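Local coordinates for E3 ubiquitin-protein ligase HERC2 (Homo sapiens, PDB 4L1M) that probably transfers ubiquitin to target proteins as a HECT-type E3 ligase, this region being an RCC1-like beta-propeller domain, at residues Y236-G240 against S282-G286; R265-F270 against D315-S320; T362-V366 against A377-C381; L24-G29 against I45-A51. One frame throughout, in Å; residues are numbered along the deposited sequence. Where two conformers were deposited one is given.

Contact 1: residues Y236-G240 against S282-G286; sequences YGKLG and SWGKG. With SO4 (sulfate ion), chain F.
This is a blade-to-blade contact of the RCC1-like beta-propeller: the loop 236-240, which follows strand 228-232 of one four-stranded blade, packs against the end of strand 280-284 in the next. An extended side-chain contact joins Tyr-236 and Lys-285, whose side chains run alongside each other in the same direction. The lysine, with CG opposite the backbone nitrogen (chi1 -169°) and every later torsion extended, lies as a straight rod across one face of the phenol ring. Lys-285 CD sits 3.7 Å from the ring centroid of Tyr-236, only 9° off the normal, a CH-pi contact made by the methylene chain. The ammonium passes beyond the ring, and Lys-285 NZ donates to sulfate O3 at 3.0 Å and weakly to O4; Arg-290 also binds this ion, which probably comes from the crystallisation liquor.

At the other end the loop forms a type I turn from Gly-237 to Gly-240, and the indole of Trp-283 comes up against it. Gly-237 O lies at the indole edge, 3.5 Å from Trp-283 CD1. Trp-283 NE1 reaches Lys-238 O at 2.9 Å, but the bent N-H angle of 124° makes this a weak bond; the same carbonyl also takes the hydroxyl of Ser-271. Between the two ends, Gly-284 CA passes 3.4 Å from Tyr-236 O as a CA-H...O contact. The amine of Lys-238 turns away to Gln-269 and Asp-233. The chemistry implies a joint built mainly on dispersion, with the lysine dividing its labour: apolar stem on the tyrosine, charge on an anion.

Contact 2: residues R265-F270 against D315-S320; sequences RCGSQF and DVAAGS. With SO4 (sulfate ion), chain F.
Arg-265 and Asp-315 form a salt bridge between the innermost strands of two adjacent propeller blades, 261-267 and 313-318, which run 27° apart in the same sense. Arg-265 NH2 lies 2.8 Å from Asp-315 OD1 and meets it on the syn side of the carboxylate. The grip is imperfect: the guanidinium and carboxylate planes are turned 52° against each other, and the N-H angle is 138°. A bend at chi2 steers the arginine chain across toward the neighbouring blade, bringing Arg-265 CD within 3.5 Å of Val-316 O.

At the opposite end a backbone bond takes over. Ser-268 N donates to Ser-320 O at 2.8 Å, in the carbonyl plane and on a lone pair, so this amide of the type II turn from Gly-267 to Phe-270 is satisfied by the adjoining blade. Ser-268 O is taken by Arg-290, while Ser-320 OG is held by Asp-105. Ser-268 OG lies 3.0 Å from sulfate O4, with O1 also near enough to compete for its proton. Phe-270 presents its ring edge to Ser-320 O, 3.4 Å from CE1, and Phe-270 CZ approaches Ala-318 CB at 4.5 Å, the methyl lying between the two polar ends. Polar groups of both strands thus find partners in the adjoining blade, through an amide-carbonyl bond made on a lone pair and an ion pair that its bent geometry would probably weaken.

Contact 3: residues T362-V366 against A377-C381; sequences TKHIV and AWSSC
Rotation about chi1 to -60° sets the CG2 branch of Ile-365 opposite its own amide nitrogen, and there it reaches Trp-378 O and the methyl of Ala-377. The pair belongs to the hairpin of strands 365-370 and 374-379, half of the blade in which this beta-propeller closes its ring. Ile-365 CG2 and Ala-377 CB meet at 4.0 Å, apolar against apolar. In Val-366, chi1 of -56° instead tucks CG2 between the backbone nitrogen and the carbonyl carbon, which brings that methyl over the chain at Ser-379 and within 4.2 Å of Trp-378 CD1, approaching the indole obliquely.

The backbone tie is Val-366 N to Trp-378 O, 2.8 Å long and nearly straight at 168°. Beyond it the direct N-H...O bonding gives way to softer contacts: Ser-379 CA directs a CA-H...O contact to His-364 O, and Ser-379 CB rests 3.4 Å from Lys-363 O. Lys-363 NZ forms a salt bridge with the carboxylate of Glu-26, and Ser-379 OG is hydrogen-bonded to Glu-26 N, just ahead of the adjoining strand 27-31. Where the strands part, one water spans the opening, donating to His-364 O at 2.6 Å and accepting from Ser-380 N at 2.8 Å.

Contact 4: residues L24-G29 against I45-A51; sequences LQEVIG and IQCEGLA
Cys-47 N donates to Val-27 O in the shortest hydrogen bond of this contact, 2.7 Å, with the N-H angle at 170° and the donor nearly in line with the carbonyl. It continues an antiparallel ladder in which Gly-29 and Ile-45 form a hydrogen-bonded pair: Gly-29 N meets Ile-45 O at 2.9 Å, and Ile-45 N meets Gly-29 O at 2.8 Å. Ile-28 and Gln-46 between them are a non-hydrogen-bonded pair, with Ile-28 CA directing a CA-H...O contact to Ile-45 O.

Gln-46 extends the ladder with its side chain. A bend at chi2 (61°) folds the amide back along strand 27-31, and OE1 accepts from Val-27 N at 3.3 Å, the donor tilted 24° from the amide carbonyl plane. Both polar backbone atoms of Val-27 are thereby used within the contact, Val-27 N by the side-chain carbonyl of Gln-46 and Val-27 O by the backbone N-H of Cys-47.

The valine's two methyls point at the short helix 48-51, for which Cys-47 stands at the N-cap position. Val-27 CG1 lies 3.7 Å from Leu-50 CD1, the two side chains crossing at about a right angle, while Val-27 CG2 faces Ala-51, 4.2 Å from its CB. Ala-51 CB also abuts Gln-25 O at 3.4 Å. Strand 45-46 is an edge strand of its blade, with 27-31 separating it from 374-379; helix 48-51 covers Val-27 and turns Leu-50 toward Phe-65 and Ile-67 on strand 64-69, while Gln-25 NE2 reaches Val-55 O at the start of the neighbouring blade.

The four contacts sample a ring of seven four-stranded blades. Contact 4 comes first along the chain and contact 3 last, yet their centres are only 10 Å apart, because strands 27-31 and 374-379 are neighbours in one sheet: the two ends of the domain build a single blade and so close the circle. Contacts 1 and 2 interleave along the chain, lie 11 Å apart, share the blade running from strand 261-267 to strand 302-304 and touch the same sulfate; both join successive blades. Contact 2, 7 Å from the centre of the chain, lies innermost. Contacts 1 and 4, with centres 34 Å apart, stand on opposite sides of the propeller.

Contact 1: residues Y236-G240 against S282-G286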
loop_
_atom_site.group_PDB
_atom_site.type_symbol
_atom_site.label_atom_id
_atom_site.label_comp_id
_atom_site.label_asym_id
_atom_site.label_seq_id
_atom_site.Cartn_x
_atom_site.Cartn_y
_atom_site.Cartn_z
ATOM N N TYR A 236 19.720 1.867 -3.891
ATOM C CA TYR A 236 19.404 0.471 -4.254
ATOM C C TYR A 236 18.743 0.328 -5.619
ATOM O O TYR A 236 18.266 -0.747 -5.962
ATOM C CB TYR A 236 18.564 -0.220 -3.163
ATOM C CG TYR A 236 19.219 -0.158 -1.808
ATOM C CD1 TYR A 236 20.319 -0.943 -1.521
ATOM C CD2 TYR A 236 18.752 0.715 -0.814
ATOM C CE1 TYR A 236 20.959 -0.855 -0.279
ATOM C CE2 TYR A 236 19.365 0.804 0.440
ATOM C CZ TYR A 236 20.466 0.023 0.701
ATOM O OH TYR A 236 21.067 0.066 1.912
ATOM N N GLY A 237 18.727 1.409 -6.398
ATOM C CA GLY A 237 18.112 1.413 -7.729
ATOM C C GLY A 237 16.608 1.249 -7.757
ATOM O O GLY A 237 16.044 0.899 -8.781
ATOM N N LYS A 238 15.959 1.496 -6.626
ATOM C CA LYS A 238 14.512 1.404 -6.534
ATOM C C LYS A 238 13.734 2.315 -7.468
ATOM O O LYS A 238 12.552 2.107 -7.630
ATOM C CB LYS A 238 14.037 1.622 -5.095
ATOM C CG LYS A 238 14.372 2.975 -4.469
ATOM C CD LYS A 238 13.987 2.956 -2.987
ATOM C CE LYS A 238 14.242 4.271 -2.295
ATOM N NZ LYS A 238 15.697 4.487 -2.023
ATOM N N LEU A 239 14.358 3.310 -8.086
ATOM C CA LEU A 239 13.664 4.164 -9.063
ATOM C C LEU A 239 13.532 3.475 -10.394
ATOM O O LEU A 239 12.677 3.858 -11.201
ATOM C CB LEU A 239 14.360 5.519 -9.272
ATOM C CG LEU A 239 14.446 6.391 -8.027
ATOM C CD1 LEU A 239 15.215 7.672 -8.329
ATOM C CD2 LEU A 239 13.061 6.714 -7.449
ATOM N N GLY A 240 14.362 2.469 -10.630
ATOM C CA GLY A 240 14.264 1.656 -11.852
ATOM C C GLY A 240 15.053 2.132 -13.065
ATOM O O GLY A 240 14.795 1.662 -14.173
ATOM N N SER A 282 9.616 -6.714 -9.961
ATOM C CA SER A 282 10.147 -6.131 -8.716
ATOM C C SER A 282 11.576 -5.677 -8.934
ATOM O O SER A 282 12.322 -6.262 -9.728
ATOM C CB SER A 282 10.083 -7.134 -7.564
ATOM O OG SER A 282 10.929 -8.244 -7.810
ATOM N N TRP A 283 11.941 -4.614 -8.234
ATOM C CA TRP A 283 13.293 -4.078 -8.289
ATOM C C TRP A 283 13.552 -3.228 -7.050
ATOM O O TRP A 283 12.618 -2.914 -6.287
ATOM C CB TRP A 283 13.487 -3.294 -9.566
ATOM C CG TRP A 283 12.677 -2.061 -9.661
ATOM C CD1 TRP A 283 13.110 -0.799 -9.430
ATOM C CD2 TRP A 283 11.312 -1.943 -10.099
ATOM N NE1 TRP A 283 12.103 0.109 -9.663
ATOM C CE2 TRP A 283 10.981 -0.570 -10.063
ATOM C CE3 TRP A 283 10.336 -2.854 -10.496
ATOM C CZ2 TRP A 283 9.702 -0.089 -10.397
ATOM C CZ3 TRP A 283 9.056 -2.370 -10.814
ATOM C CH2 TRP A 283 8.763 -1.001 -10.764
ATOM N N GLY A 284 14.831 -2.916 -6.810
ATOM C CA GLY A 284 15.263 -2.237 -5.586
ATOM C C GLY A 284 16.168 -3.085 -4.703
ATOM O O GLY A 284 16.943 -3.899 -5.203
ATOM N N LYS A 285 16.081 -2.881 -3.391
ATOM C CA LYS A 285 16.976 -3.535 -2.440
ATOM C C LYS A 285 16.687 -5.038 -2.325
ATOM O O LYS A 285 15.512 -5.453 -2.288
ATOM C CB LYS A 285 16.787 -2.900 -1.083
ATOM C CG LYS A 285 17.814 -3.265 -0.024
ATOM C CD LYS A 285 17.603 -2.432 1.228
ATOM C CE LYS A 285 18.650 -2.776 2.277
ATOM N NZ LYS A 285 18.394 -2.125 3.597
ATOM N N GLY A 286 17.746 -5.834 -2.237
ATOM C CA GLY A 286 17.655 -7.270 -2.357
ATOM C C GLY A 286 17.730 -8.025 -1.042
ATOM O O GLY A 286 17.451 -9.219 -1.004
HETATM S S SO4 F . 15.427 -2.398 5.624
HETATM O O1 SO4 F . 14.063 -2.889 5.830
HETATM O O2 SO4 F . 15.861 -1.746 6.884
HETATM O O3 SO4 F . 16.381 -3.478 5.293
HETATM O O4 SO4 F . 15.396 -1.476 4.466
#

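Contact 2: residues R265-F270 against D315-S320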
loop_
_atom_site.group_PDB
_atom_site.type_symbol
_atom_site.label_atom_id
_atom_site.label_comp_id
_atom_site.label_asym_id
_atom_site.label_seq_id
_atom_site.Cartn_x
_atom_site.Cartn_y
_atom_site.Cartn_z
ATOM N N ARG A 265 3.389 -0.794 -6.194
ATOM C CA ARG A 265 3.496 -0.895 -4.750
ATOM C C ARG A 265 4.934 -0.623 -4.360
ATOM O O ARG A 265 5.836 -0.824 -5.161
ATOM C CB ARG A 265 3.079 -2.279 -4.258
ATOM C CG ARG A 265 1.684 -2.729 -4.681
ATOM C CD ARG A 265 0.584 -2.187 -3.801
ATOM N NE ARG A 265 -0.692 -2.730 -4.278
ATOM C CZ ARG A 265 -1.896 -2.318 -3.882
ATOM N NH1 ARG A 265 -2.040 -1.358 -2.962
ATOM N NH2 ARG A 265 -2.972 -2.894 -4.384
ATOM N N CYS A 266 5.117 -0.155 -3.126
ATOM C CA CYS A 266 6.418 0.063 -2.533
ATOM C C CYS A 266 6.516 -0.747 -1.237
ATOM O O CYS A 266 5.632 -0.690 -0.409
ATOM C CB CYS A 266 6.583 1.532 -2.179
ATOM S SG CYS A 266 6.735 2.599 -3.611
ATOM N N GLY A 267 7.583 -1.514 -1.075
ATOM C CA GLY A 267 7.935 -2.051 0.235
ATOM C C GLY A 267 9.124 -1.251 0.665
ATOM O O GLY A 267 9.435 -0.245 0.039
ATOM N N SER A 268 9.828 -1.699 1.693
ATOM C CA SER A 268 10.974 -0.935 2.211
ATOM C C SER A 268 12.139 -0.992 1.245
ATOM O O SER A 268 12.752 -2.032 1.064
ATOM C CB SER A 268 11.407 -1.454 3.587
ATOM O OG SER A 268 12.479 -0.680 4.091
ATOM N N GLN A 269 12.382 0.126 0.578
ATOM C CA GLN A 269 13.493 0.287 -0.361
ATOM C C GLN A 269 13.388 -0.580 -1.603
ATOM O O GLN A 269 14.405 -0.847 -2.252
ATOM C CB GLN A 269 14.841 0.070 0.353
ATOM C CG GLN A 269 15.084 1.027 1.547
ATOM C CD GLN A 269 15.227 2.478 1.106
ATOM O OE1 GLN A 269 16.113 2.786 0.343
ATOM N NE2 GLN A 269 14.336 3.342 1.530
ATOM N N PHE A 270 12.175 -1.007 -1.955
ATOM C CA PHE A 270 11.947 -1.729 -3.212
ATOM C C PHE A 270 10.575 -1.433 -3.791
ATOM O O PHE A 270 9.700 -0.926 -3.110
ATOM C CB PHE A 270 12.168 -3.246 -3.068
ATOM C CG PHE A 270 11.052 -3.987 -2.372
ATOM C CD1 PHE A 270 10.987 -4.031 -1.006
ATOM C CD2 PHE A 270 10.119 -4.696 -3.091
ATOM C CE1 PHE A 270 9.982 -4.759 -0.357
ATOM C CE2 PHE A 270 9.113 -5.421 -2.452
ATOM C CZ PHE A 270 9.041 -5.440 -1.083
ATOM N N ASP A 315 -3.606 -8.933 -7.721
ATOM C CA ASP A 315 -3.160 -7.946 -6.736
ATOM C C ASP A 315 -1.879 -8.406 -6.040
ATOM O O ASP A 315 -1.593 -9.603 -5.934
ATOM C CB ASP A 315 -4.257 -7.669 -5.676
ATOM C CG ASP A 315 -3.924 -6.455 -4.751
ATOM O OD1 ASP A 315 -3.175 -5.536 -5.134
ATOM O OD2 ASP A 315 -4.414 -6.430 -3.621
ATOM N N VAL A 316 -1.105 -7.433 -5.598
ATOM C CA VAL A 316 0.101 -7.665 -4.826
ATOM C C VAL A 316 0.048 -6.751 -3.627
ATOM O O VAL A 316 -0.339 -5.612 -3.746
ATOM C CB VAL A 316 1.382 -7.318 -5.630
ATOM C CG1 VAL A 316 2.601 -7.322 -4.712
ATOM C CG2 VAL A 316 1.579 -8.303 -6.770
ATOM N N ALA A 317 0.450 -7.266 -2.473
ATOM C CA ALA A 317 0.488 -6.480 -1.236
ATOM C C ALA A 317 1.911 -6.573 -0.699
ATOM O O ALA A 317 2.416 -7.659 -0.471
ATOM C CB ALA A 317 -0.507 -7.020 -0.247
ATOM N N ALA A 318 2.553 -5.425 -0.556
ATOM C CA ALA A 318 3.940 -5.353 -0.129
ATOM C C ALA A 318 3.981 -4.873 1.293
ATOM O O ALA A 318 3.553 -3.785 1.562
ATOM C CB ALA A 318 4.710 -4.393 -1.020
ATOM N N GLY A 319 4.466 -5.712 2.203
ATOM C CA GLY A 319 4.759 -5.308 3.569
ATOM C C GLY A 319 6.114 -4.639 3.556
ATOM O O GLY A 319 6.574 -4.229 2.505
ATOM N N SER A 320 6.771 -4.527 4.702
ATOM C CA SER A 320 8.105 -3.905 4.745
ATOM C C SER A 320 9.121 -4.722 3.956
ATOM O O SER A 320 9.744 -4.208 3.022
ATOM C CB SER A 320 8.567 -3.761 6.174
ATOM O OG SER A 320 7.679 -2.907 6.857
HETATM S S SO4 F . 15.427 -2.398 5.624
HETATM O O1 SO4 F . 14.063 -2.889 5.830
HETATM O O2 SO4 F . 15.861 -1.746 6.884
HETATM O O3 SO4 F . 16.381 -3.478 5.293
HETATM O O4 SO4 F . 15.396 -1.476 4.466
#

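Contact 3: residues T362-V366 against A377-C381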
loop_
_atom_site.group_PDB
_atom_site.type_symbol
_atom_site.label_atom_id
_atom_site.label_comp_id
_atom_site.label_asym_id
_atom_site.label_seq_id
_atom_site.Cartn_x
_atom_site.Cartn_y
_atom_site.Cartn_z
ATOM N N THR A 362 -8.843 -22.962 -1.581
ATOM C CA THR A 362 -10.252 -23.354 -1.536
ATOM C C THR A 362 -11.212 -22.345 -0.865
ATOM O O THR A 362 -12.396 -22.646 -0.690
ATOM C CB THR A 362 -10.349 -24.651 -0.753
ATOM O OG1 THR A 362 -9.852 -24.417 0.570
ATOM C CG2 THR A 362 -9.508 -25.729 -1.426
ATOM N N LYS A 363 -10.708 -21.165 -0.495
ATOM C CA LYS A 363 -11.468 -20.185 0.324
ATOM C C LYS A 363 -11.984 -18.970 -0.445
ATOM O O LYS A 363 -12.575 -18.077 0.142
ATOM C CB LYS A 363 -10.589 -19.688 1.468
ATOM C CG LYS A 363 -10.268 -20.740 2.509
ATOM C CD LYS A 363 -9.274 -20.199 3.528
ATOM C CE LYS A 363 -8.835 -21.259 4.528
ATOM N NZ LYS A 363 -9.887 -21.589 5.516
ATOM N N HIS A 364 -11.741 -18.929 -1.756
ATOM C CA HIS A 364 -12.169 -17.815 -2.597
ATOM C C HIS A 364 -11.718 -16.502 -1.978
ATOM O O HIS A 364 -12.537 -15.657 -1.635
ATOM C CB HIS A 364 -13.696 -17.840 -2.798
ATOM C CG HIS A 364 -14.222 -19.170 -3.251
ATOM N ND1 HIS A 364 -14.127 -19.614 -4.558
ATOM C CD2 HIS A 364 -14.819 -20.171 -2.557
ATOM C CE1 HIS A 364 -14.652 -20.824 -4.650
ATOM N NE2 HIS A 364 -15.080 -21.185 -3.451
ATOM N N ILE A 365 -10.411 -16.359 -1.802
ATOM C CA ILE A 365 -9.851 -15.115 -1.290
ATOM C C ILE A 365 -10.001 -14.034 -2.350
ATOM O O ILE A 365 -9.771 -14.283 -3.537
ATOM C CB ILE A 365 -8.343 -15.228 -0.980
ATOM C CG1 ILE A 365 -8.078 -16.302 0.070
ATOM C CG2 ILE A 365 -7.766 -13.879 -0.530
ATOM C CD1 ILE A 365 -8.825 -16.128 1.361
ATOM N N VAL A 366 -10.371 -12.836 -1.904
ATOM C CA VAL A 366 -10.509 -11.685 -2.787
ATOM C C VAL A 366 -9.664 -10.510 -2.356
ATOM O O VAL A 366 -9.473 -9.582 -3.134
ATOM C CB VAL A 366 -11.987 -11.237 -2.916
ATOM C CG1 VAL A 366 -12.848 -12.402 -3.391
ATOM C CG2 VAL A 366 -12.538 -10.687 -1.596
ATOM N N ALA A 377 -5.538 -12.156 4.697
ATOM C CA ALA A 377 -6.244 -12.506 3.483
ATOM C C ALA A 377 -7.703 -12.722 3.838
ATOM O O ALA A 377 -7.983 -13.381 4.843
ATOM C CB ALA A 377 -5.655 -13.771 2.868
ATOM N N TRP A 378 -8.620 -12.196 3.020
ATOM C CA TRP A 378 -10.035 -12.415 3.261
ATOM C C TRP A 378 -10.839 -12.822 2.029
ATOM O O TRP A 378 -10.556 -12.405 0.901
ATOM C CB TRP A 378 -10.669 -11.184 3.922
ATOM C CG TRP A 378 -10.578 -9.932 3.118
ATOM C CD1 TRP A 378 -11.531 -9.407 2.300
ATOM C CD2 TRP A 378 -9.464 -9.022 3.075
ATOM N NE1 TRP A 378 -11.075 -8.239 1.725
ATOM C CE2 TRP A 378 -9.816 -7.973 2.197
ATOM C CE3 TRP A 378 -8.205 -9.001 3.686
ATOM C CZ2 TRP A 378 -8.959 -6.931 1.910
ATOM C CZ3 TRP A 378 -7.349 -7.966 3.397
ATOM C CH2 TRP A 378 -7.725 -6.937 2.510
ATOM N N SER A 379 -11.867 -13.617 2.282
ATOM C CA SER A 379 -12.873 -13.932 1.293
ATOM C C SER A 379 -13.888 -12.790 1.261
ATOM O O SER A 379 -13.755 -11.828 1.990
ATOM C CB SER A 379 -13.578 -15.248 1.642
ATOM O OG SER A 379 -14.193 -15.160 2.919
ATOM N N SER A 380 -14.901 -12.901 0.409
ATOM C CA SER A 380 -15.863 -11.820 0.264
ATOM C C SER A 380 -16.879 -11.811 1.399
ATOM O O SER A 380 -17.260 -12.877 1.907
ATOM C CB SER A 380 -16.567 -11.929 -1.074
ATOM O OG SER A 380 -17.732 -11.138 -1.059
ATOM N N CYS A 381 -17.318 -10.610 1.786
ATOM C CA CYS A 381 -18.353 -10.449 2.820
ATOM C C CYS A 381 -19.784 -10.305 2.362
ATOM O O CYS A 381 -20.646 -10.073 3.214
ATOM C CB CYS A 381 -18.089 -9.243 3.689
ATOM S SG CYS A 381 -18.274 -7.643 2.865
HETATM O O HOH W 1 -15.057 -14.866 -1.588
#

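Contact 4: residues L24-G29 against I45-A51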
loop_
_atom_site.group_PDB
_atom_site.type_symbol
_atom_site.label_atom_id
_atom_site.label_comp_id
_atom_site.label_asym_id
_atom_site.label_seq_id
_atom_site.Cartn_x
_atom_site.Cartn_y
_atom_site.Cartn_z
ATOM N N LEU A 24 -20.487 -16.829 8.001
ATOM C CA LEU A 24 -19.391 -15.825 8.087
ATOM C C LEU A 24 -18.327 -15.902 6.971
ATOM O O LEU A 24 -17.854 -16.978 6.553
ATOM C CB LEU A 24 -18.681 -15.905 9.443
ATOM C CG LEU A 24 -19.422 -15.406 10.681
ATOM C CD1 LEU A 24 -18.610 -15.655 11.943
ATOM C CD2 LEU A 24 -19.732 -13.928 10.532
ATOM N N GLN A 25 -17.940 -14.696 6.517
ATOM C CA GLN A 25 -16.727 -14.406 5.677
ATOM C C GLN A 25 -15.521 -15.050 6.362
ATOM O O GLN A 25 -15.579 -15.243 7.553
ATOM C CB GLN A 25 -16.532 -12.885 5.657
ATOM C CG GLN A 25 -15.255 -12.305 5.083
ATOM C CD GLN A 25 -15.146 -10.796 5.333
ATOM O OE1 GLN A 25 -15.458 -10.320 6.412
ATOM N NE2 GLN A 25 -14.728 -10.045 4.322
ATOM N N GLU A 26 -14.441 -15.360 5.631
ATOM C CA GLU A 26 -13.190 -15.794 6.258
ATOM C C GLU A 26 -12.158 -14.680 6.199
ATOM O O GLU A 26 -11.978 -14.034 5.181
ATOM C CB GLU A 26 -12.662 -17.093 5.630
ATOM C CG GLU A 26 -13.525 -18.301 6.016
ATOM C CD GLU A 26 -12.926 -19.642 5.623
ATOM O OE1 GLU A 26 -11.694 -19.753 5.506
ATOM O OE2 GLU A 26 -13.688 -20.622 5.455
ATOM N N VAL A 27 -11.550 -14.423 7.351
ATOM C CA VAL A 27 -10.457 -13.489 7.489
ATOM C C VAL A 27 -9.336 -14.215 8.200
ATOM O O VAL A 27 -9.436 -14.515 9.386
ATOM C CB VAL A 27 -10.840 -12.243 8.321
ATOM C CG1 VAL A 27 -9.680 -11.274 8.364
ATOM C CG2 VAL A 27 -12.062 -11.563 7.732
ATOM N N ILE A 28 -8.258 -14.454 7.465
ATOM C CA ILE A 28 -7.095 -15.169 7.975
ATOM C C ILE A 28 -5.931 -14.204 8.171
ATOM O O ILE A 28 -5.694 -13.327 7.331
ATOM C CB ILE A 28 -6.605 -16.247 6.999
ATOM C CG1 ILE A 28 -7.767 -16.939 6.311
ATOM C CG2 ILE A 28 -5.737 -17.256 7.739
ATOM C CD1 ILE A 28 -8.693 -17.668 7.254
ATOM N N GLY A 29 -5.230 -14.364 9.293
ATOM C CA GLY A 29 -4.035 -13.581 9.589
ATOM C C GLY A 29 -2.919 -14.449 10.104
ATOM O O GLY A 29 -3.157 -15.531 10.650
ATOM N N ILE A 45 -4.241 -17.983 11.295
ATOM C CA ILE A 45 -5.326 -17.983 12.280
ATOM C C ILE A 45 -6.570 -17.293 11.753
ATOM O O ILE A 45 -6.501 -16.304 11.018
ATOM C CB ILE A 45 -4.891 -17.443 13.651
ATOM C CG1 ILE A 45 -4.727 -15.941 13.638
ATOM C CG2 ILE A 45 -3.577 -18.082 14.077
ATOM C CD1 ILE A 45 -4.873 -15.339 15.022
ATOM N N GLN A 46 -7.707 -17.865 12.125
ATOM C CA GLN A 46 -9.007 -17.416 11.668
ATOM C C GLN A 46 -9.412 -16.297 12.597
ATOM O O GLN A 46 -9.524 -16.521 13.783
ATOM C CB GLN A 46 -10.026 -18.587 11.743
ATOM C CG GLN A 46 -11.460 -18.213 11.399
ATOM C CD GLN A 46 -11.629 -17.684 9.982
ATOM O OE1 GLN A 46 -12.141 -16.551 9.763
ATOM N NE2 GLN A 46 -11.202 -18.494 8.998
ATOM N N CYS A 47 -9.635 -15.106 12.063
ATOM C CA CYS A 47 -9.964 -13.950 12.895
ATOM C C CYS A 47 -11.459 -13.661 12.935
ATOM O O CYS A 47 -11.917 -12.731 12.283
ATOM C CB CYS A 47 -9.248 -12.703 12.357
ATOM S SG CYS A 47 -7.465 -12.843 12.165
ATOM N N GLU A 48 -12.238 -14.421 13.698
ATOM C CA GLU A 48 -13.695 -14.263 13.611
ATOM C C GLU A 48 -14.128 -12.862 14.050
ATOM O O GLU A 48 -15.141 -12.341 13.592
ATOM C CB GLU A 48 -14.448 -15.325 14.417
ATOM C CG GLU A 48 -14.236 -16.759 13.944
ATOM C CD GLU A 48 -13.154 -17.484 14.722
ATOM O OE1 GLU A 48 -12.399 -16.809 15.465
ATOM O OE2 GLU A 48 -13.068 -18.727 14.602
ATOM N N GLY A 49 -13.363 -12.268 14.953
ATOM C CA GLY A 49 -13.622 -10.903 15.400
ATOM C C GLY A 49 -13.697 -9.918 14.249
ATOM O O GLY A 49 -14.554 -9.051 14.242
ATOM N N LEU A 50 -12.828 -10.095 13.253
ATOM C CA LEU A 50 -12.830 -9.270 12.043
ATOM C C LEU A 50 -13.926 -9.625 11.046
ATOM O O LEU A 50 -14.452 -8.760 10.372
ATOM C CB LEU A 50 -11.490 -9.402 11.327
ATOM C CG LEU A 50 -10.274 -8.955 12.120
ATOM C CD1 LEU A 50 -9.016 -9.184 11.307
ATOM C CD2 LEU A 50 -10.381 -7.487 12.527
ATOM N N ALA A 51 -14.260 -10.902 10.948
ATOM C CA ALA A 51 -15.271 -11.353 10.011
ATOM C C ALA A 51 -16.634 -10.731 10.322
ATOM O O ALA A 51 -17.404 -10.439 9.396
ATOM C CB ALA A 51 -15.363 -12.870 10.028
#